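Local coordinates for protein putative phosphomannomutase (Thermus thermophilus, PDB 1TUO) that probably acts as a magnesium-dependent phosphosugar mutase of the phosphohexose mutase family, moving a phosphate group between positions on a sugar, at residues F59-F64 and Q114-K119; F27-L32 and A65-G70. All coordinates share one frame; numbering follows the deposited sequence.

Contact 1 (F59-F64 and Q114-K119); sequences FLADAF and QYLGVK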
loop_
_atom_site.group_PDB
_atom_site.type_symbol
_atom_site.label_atom_id
_atom_site.label_comp_id
_atom_site.label_asym_id
_atom_site.label_seq_id
_atom_site.Cartn_x
_atom_site.Cartn_y
_atom_site.Cartn_z
ATOM N N PHE A 59 -16.123 7.115 -7.343
ATOM C CA PHE A 59 -17.295 7.937 -7.623
ATOM C C PHE A 59 -17.614 8.882 -6.462
ATOM O O PHE A 59 -17.720 8.458 -5.317
ATOM C CB PHE A 59 -18.501 7.035 -7.922
ATOM C CG PHE A 59 -19.667 7.768 -8.531
ATOM C CD1 PHE A 59 -19.646 8.146 -9.871
ATOM C CD2 PHE A 59 -20.781 8.085 -7.759
ATOM C CE1 PHE A 59 -20.728 8.836 -10.441
ATOM C CE2 PHE A 59 -21.869 8.775 -8.321
ATOM C CZ PHE A 59 -21.839 9.150 -9.658
ATOM N N LEU A 60 -17.757 10.166 -6.783
ATOM C CA LEU A 60 -18.055 11.208 -5.802
ATOM C C LEU A 60 -16.947 11.460 -4.781
ATOM O O LEU A 60 -17.127 12.269 -3.872
ATOM C CB LEU A 60 -19.356 10.899 -5.050
ATOM C CG LEU A 60 -20.670 11.147 -5.798
ATOM C CD1 LEU A 60 -21.821 10.601 -4.969
ATOM C CD2 LEU A 60 -20.849 12.640 -6.061
ATOM N N ALA A 61 -15.800 10.798 -4.925
ATOM C CA ALA A 61 -14.720 11.022 -3.957
ATOM C C ALA A 61 -14.352 12.502 -3.940
ATOM O O ALA A 61 -14.055 13.078 -2.881
ATOM C CB ALA A 61 -13.499 10.178 -4.316
ATOM N N ASP A 62 -14.372 13.117 -5.119
ATOM C CA ASP A 62 -14.062 14.533 -5.236
ATOM C C ASP A 62 -15.090 15.374 -4.481
ATOM O O ASP A 62 -14.733 16.289 -3.734
ATOM C CB ASP A 62 -13.977 14.948 -6.721
ATOM C CG ASP A 62 -15.236 14.612 -7.531
ATOM O OD1 ASP A 62 -16.124 13.863 -7.066
ATOM O OD2 ASP A 62 -15.320 15.105 -8.677
ATOM N N ALA A 63 -16.369 15.050 -4.654
ATOM C CA ALA A 63 -17.425 15.792 -3.967
ATOM C C ALA A 63 -17.344 15.619 -2.447
ATOM O O ALA A 63 -17.554 16.575 -1.693
ATOM C CB ALA A 63 -18.798 15.348 -4.475
ATOM N N PHE A 64 -17.045 14.402 -1.998
ATOM C CA PHE A 64 -16.926 14.143 -0.566
ATOM C C PHE A 64 -15.738 14.919 -0.004
ATOM O O PHE A 64 -15.801 15.452 1.104
ATOM C CB PHE A 64 -16.738 12.644 -0.301
ATOM C CG PHE A 64 -18.011 11.831 -0.420
ATOM C CD1 PHE A 64 -18.116 10.811 -1.355
ATOM C CD2 PHE A 64 -19.083 12.062 0.435
ATOM C CE1 PHE A 64 -19.274 10.024 -1.433
ATOM C CE2 PHE A 64 -20.239 11.285 0.362
ATOM C CZ PHE A 64 -20.330 10.264 -0.573
ATOM N N GLN A 114 -17.827 0.106 -5.237
ATOM C CA GLN A 114 -18.907 0.647 -4.419
ATOM C C GLN A 114 -18.478 1.191 -3.061
ATOM O O GLN A 114 -19.265 1.851 -2.391
ATOM C CB GLN A 114 -20.011 -0.404 -4.205
ATOM C CG GLN A 114 -19.567 -1.634 -3.433
ATOM C CD GLN A 114 -19.023 -2.723 -4.333
ATOM O OE1 GLN A 114 -18.394 -2.443 -5.355
ATOM N NE2 GLN A 114 -19.255 -3.976 -3.953
ATOM N N TYR A 115 -17.235 0.928 -2.661
ATOM C CA TYR A 115 -16.753 1.403 -1.367
ATOM C C TYR A 115 -15.991 2.713 -1.406
ATOM O O TYR A 115 -15.340 3.044 -2.390
ATOM C CB TYR A 115 -15.822 0.378 -0.714
ATOM C CG TYR A 115 -16.480 -0.922 -0.351
ATOM C CD1 TYR A 115 -16.507 -1.985 -1.254
ATOM C CD2 TYR A 115 -17.078 -1.095 0.897
ATOM C CE1 TYR A 115 -17.115 -3.192 -0.917
ATOM C CE2 TYR A 115 -17.689 -2.293 1.242
ATOM C CZ TYR A 115 -17.702 -3.336 0.332
ATOM O OH TYR A 115 -18.305 -4.525 0.675
ATOM N N LEU A 116 -16.082 3.446 -0.305
ATOM C CA LEU A 116 -15.345 4.687 -0.145
ATOM C C LEU A 116 -15.076 4.770 1.355
ATOM O O LEU A 116 -15.648 4.013 2.144
ATOM C CB LEU A 116 -16.154 5.887 -0.652
ATOM C CG LEU A 116 -15.403 7.190 -0.989
ATOM C CD1 LEU A 116 -13.957 6.920 -1.397
ATOM C CD2 LEU A 116 -16.139 7.916 -2.109
ATOM N N GLY A 117 -14.179 5.656 1.754
ATOM C CA GLY A 117 -13.886 5.764 3.163
ATOM C C GLY A 117 -13.005 6.960 3.380
ATOM O O GLY A 117 -12.659 7.661 2.431
ATOM N N VAL A 118 -12.671 7.206 4.637
ATOM C CA VAL A 118 -11.797 8.310 4.971
ATOM C C VAL A 118 -10.639 7.727 5.766
ATOM O O VAL A 118 -10.843 7.016 6.750
ATOM C CB VAL A 118 -12.515 9.382 5.815
ATOM C CG1 VAL A 118 -11.566 10.557 6.061
ATOM C CG2 VAL A 118 -13.774 9.867 5.092
ATOM N N LYS A 119 -9.425 7.995 5.307
ATOM C CA LYS A 119 -8.228 7.512 5.984
ATOM C C LYS A 119 -7.445 8.729 6.471
ATOM O O LYS A 119 -7.050 9.586 5.676
ATOM C CB LYS A 119 -7.382 6.673 5.029
ATOM C CG LYS A 119 -8.008 5.319 4.696
ATOM C CD LYS A 119 -6.998 4.399 4.030
ATOM C CE LYS A 119 -7.526 2.985 3.905
ATOM N NZ LYS A 119 -6.516 2.090 3.277
#
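In the first alpha/beta/alpha domain of this putative phosphomannomutase, the start of helix 61-75 meets strand 115-122 through one leucine. Leu-116 directs its side chain at the helix, and a single methyl, CD2, does nearly all the touching. It lies 3.6 Å from CD1 of the Phe-64 ring and almost as near to CE1, and the approach to the ring is oblique. The same CD2 is 3.6 Å from the carbonyl O of Phe-59, in the turn that leads into the helix, and 4.1 Å from CB of Ala-61. With CG of Leu-116 anti to the backbone N (chi1 -161°), the isobutyl group is carried out from the strand into the corner between this turn and the first helical turn.

Such packing of a helix on a sheet face is the basic layering of an alpha/beta/alpha domain; along these residues the strand runs antiparallel to 19-22 and to 102-106, with backbone hydrogen bonds such as Leu-116 to Gly-21 and Lys-119 to Met-105. No hydrogen bond joins the two segments themselves, although Arg-58, just before the turn, gives one to the carbonyl O of Tyr-115. On the helix side, Leu-60 occupies the N-cap position and its carbonyl O accepts from Phe-64 N at 2.8 Å, closing the first turn. The Phe-64 ring also stacks with Phe-29 and meets Phe-27 edge-to-face.

Contact 2 (F27-L32 and A65-G70); sequences FTFATL and ARALSG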
loop_
_atom_site.group_PDB
_atom_site.type_symbol
_atom_site.label_atom_id
_atom_site.label_comp_id
_atom_site.label_asym_id
_atom_site.label_seq_id
_atom_site.Cartn_x
_atom_site.Cartn_y
_atom_site.Cartn_z
ATOM N N PHE A 27 -21.858 5.010 3.729
ATOM C CA PHE A 27 -21.036 6.172 3.401
ATOM C C PHE A 27 -21.857 7.205 2.641
ATOM O O PHE A 27 -21.941 7.171 1.413
ATOM C CB PHE A 27 -19.822 5.767 2.565
ATOM C CG PHE A 27 -18.695 6.763 2.632
ATOM C CD1 PHE A 27 -17.771 6.707 3.668
ATOM C CD2 PHE A 27 -18.603 7.791 1.708
ATOM C CE1 PHE A 27 -16.765 7.677 3.779
ATOM C CE2 PHE A 27 -17.605 8.763 1.810
ATOM C CZ PHE A 27 -16.688 8.702 2.848
ATOM N N THR A 28 -22.465 8.121 3.389
ATOM C CA THR A 28 -23.295 9.171 2.814
ATOM C C THR A 28 -22.722 10.538 3.168
ATOM O O THR A 28 -21.809 10.648 3.997
ATOM C CB THR A 28 -24.724 9.109 3.385
ATOM O OG1 THR A 28 -24.668 9.341 4.801
ATOM C CG2 THR A 28 -25.346 7.739 3.124
ATOM N N PHE A 29 -23.253 11.587 2.552
ATOM C CA PHE A 29 -22.766 12.921 2.881
ATOM C C PHE A 29 -23.103 13.216 4.341
ATOM O O PHE A 29 -22.358 13.915 5.033
ATOM C CB PHE A 29 -23.376 13.971 1.956
ATOM C CG PHE A 29 -22.721 14.024 0.609
ATOM C CD1 PHE A 29 -23.190 13.249 -0.447
ATOM C CD2 PHE A 29 -21.582 14.807 0.413
ATOM C CE1 PHE A 29 -22.534 13.249 -1.680
ATOM C CE2 PHE A 29 -20.919 14.813 -0.813
ATOM C CZ PHE A 29 -21.393 14.034 -1.862
ATOM N N ALA A 30 -24.221 12.670 4.810
ATOM C CA ALA A 30 -24.627 12.863 6.200
ATOM C C ALA A 30 -23.578 12.255 7.132
ATOM O O ALA A 30 -23.198 12.868 8.135
ATOM C CB ALA A 30 -25.980 12.211 6.445
ATOM N N THR A 31 -23.113 11.049 6.805
ATOM C CA THR A 31 -22.105 10.413 7.647
ATOM C C THR A 31 -20.746 11.114 7.543
ATOM O O THR A 31 -19.971 11.186 8.489
ATOM C CB THR A 31 -21.964 8.962 7.196
ATOM O OG1 THR A 31 -23.082 8.211 7.679
ATOM C CG2 THR A 31 -20.672 8.363 7.760
ATOM N N LEU A 32 -20.454 11.591 6.318
ATOM C CA LEU A 32 -19.221 12.337 6.089
ATOM C C LEU A 32 -19.150 13.595 6.971
ATOM O O LEU A 32 -18.123 13.935 7.535
ATOM C CB LEU A 32 -19.177 12.720 4.607
ATOM C CG LEU A 32 -17.861 13.374 4.182
ATOM C CD1 LEU A 32 -17.823 14.874 4.490
ATOM C CD2 LEU A 32 -16.632 12.763 4.859
ATOM N N ALA A 65 -14.654 14.978 -0.771
ATOM C CA ALA A 65 -13.460 15.697 -0.331
ATOM C C ALA A 65 -13.720 17.202 -0.220
ATOM O O ALA A 65 -13.235 17.859 0.703
ATOM C CB ALA A 65 -12.301 15.434 -1.294
ATOM N N ARG A 66 -14.470 17.753 -1.165
ATOM C CA ARG A 66 -14.781 19.174 -1.128
ATOM C C ARG A 66 -15.663 19.462 0.087
ATOM O O ARG A 66 -15.491 20.474 0.766
ATOM C CB ARG A 66 -15.502 19.602 -2.414
ATOM C CG ARG A 66 -14.623 19.589 -3.664
ATOM C CD ARG A 66 -15.282 20.351 -4.814
ATOM N NE ARG A 66 -16.542 19.747 -5.235
ATOM C CZ ARG A 66 -16.645 18.742 -6.102
ATOM N NH1 ARG A 66 -15.558 18.221 -6.652
ATOM N NH2 ARG A 66 -17.838 18.260 -6.419
ATOM N N ALA A 67 -16.594 18.552 0.363
ATOM C CA ALA A 67 -17.508 18.707 1.493
ATOM C C ALA A 67 -16.737 18.664 2.811
ATOM O O ALA A 67 -16.977 19.469 3.713
ATOM C CB ALA A 67 -18.562 17.603 1.467
ATOM N N LEU A 68 -15.811 17.718 2.919
ATOM C CA LEU A 68 -15.009 17.594 4.134
ATOM C C LEU A 68 -14.124 18.829 4.318
ATOM O O LEU A 68 -13.992 19.351 5.431
ATOM C CB LEU A 68 -14.140 16.328 4.071
ATOM C CG LEU A 68 -13.105 16.139 5.185
ATOM C CD1 LEU A 68 -13.795 16.084 6.541
ATOM C CD2 LEU A 68 -12.306 14.857 4.928
ATOM N N SER A 69 -13.526 19.299 3.228
ATOM C CA SER A 69 -12.647 20.464 3.282
ATOM C C SER A 69 -13.413 21.692 3.760
ATOM O O SER A 69 -12.958 22.421 4.649
ATOM C CB SER A 69 -12.033 20.727 1.900
ATOM O OG SER A 69 -11.220 19.631 1.490
ATOM N N GLY A 70 -14.583 21.913 3.174
ATOM C CA GLY A 70 -15.387 23.057 3.560
ATOM C C GLY A 70 -15.803 22.989 5.019
ATOM O O GLY A 70 -15.748 23.993 5.730
#
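Two helices of the first alpha/beta/alpha domain meet here by apolar packing, the first turn of helix 29-45 lying beside the middle of helix 61-75. Leu-32 carries most of it. With chi1 at -173° its side chain extends away from its own N and sends CD1 across to the neighbouring helix. There CD1 rests on the backbone, 3.8 Å from N of Leu-68. The same methyl is 4.0 Å from CB of Leu-68 and about as far from CB of Ala-67. One turn earlier, Phe-29 presents the edge of its ring to Ala-67: Phe-29 CD2 lies 4.2 Å from Ala-67 CB, with the methyl close to the ring plane.

Each helix is held by bonds of its own. Thr-28 is the N-cap of helix 29-45, its OG1 accepting from Thr-31 N at 3.1 Å. In the other helix, Ser-69 OG and Ser-69 N reach the carbonyl O of Ala-65 from opposite faces of its plane. Ala-65 and Ser-69 pack on strands 50-55 and 78-82, while Leu-68 reaches strand 102-106. Since no hydrogen bond or ion pair crosses between the segments, the contact is van der Waals packing, mainly of apolar side chains, and the Ala-67 methyl is touched by both Leu-32 and Phe-29.

In the fold
Contacts 1 and 2 have centres about 9 Å apart within the first alpha/beta/alpha domain and share helix 61-75: residues 59-64 lead into it and form its first turn, against strand 115-122, and residues 65-70 continue it against helix 29-45. Along the chain the segments alternate, in the order 27-32, 59-64, 65-70, 114-119, so that two long-range closures overlap in sequence. They also touch directly: besides the ring contacts of Phe-64, Phe-27 CE1 comes within 3.5 Å of Gly-117 CA, which ties the segment leading into helix 29-45 to the strand. Helices 29-45 and 61-75 thus pack on each other and on the sheet, with aromatic side chains linking the two contacts.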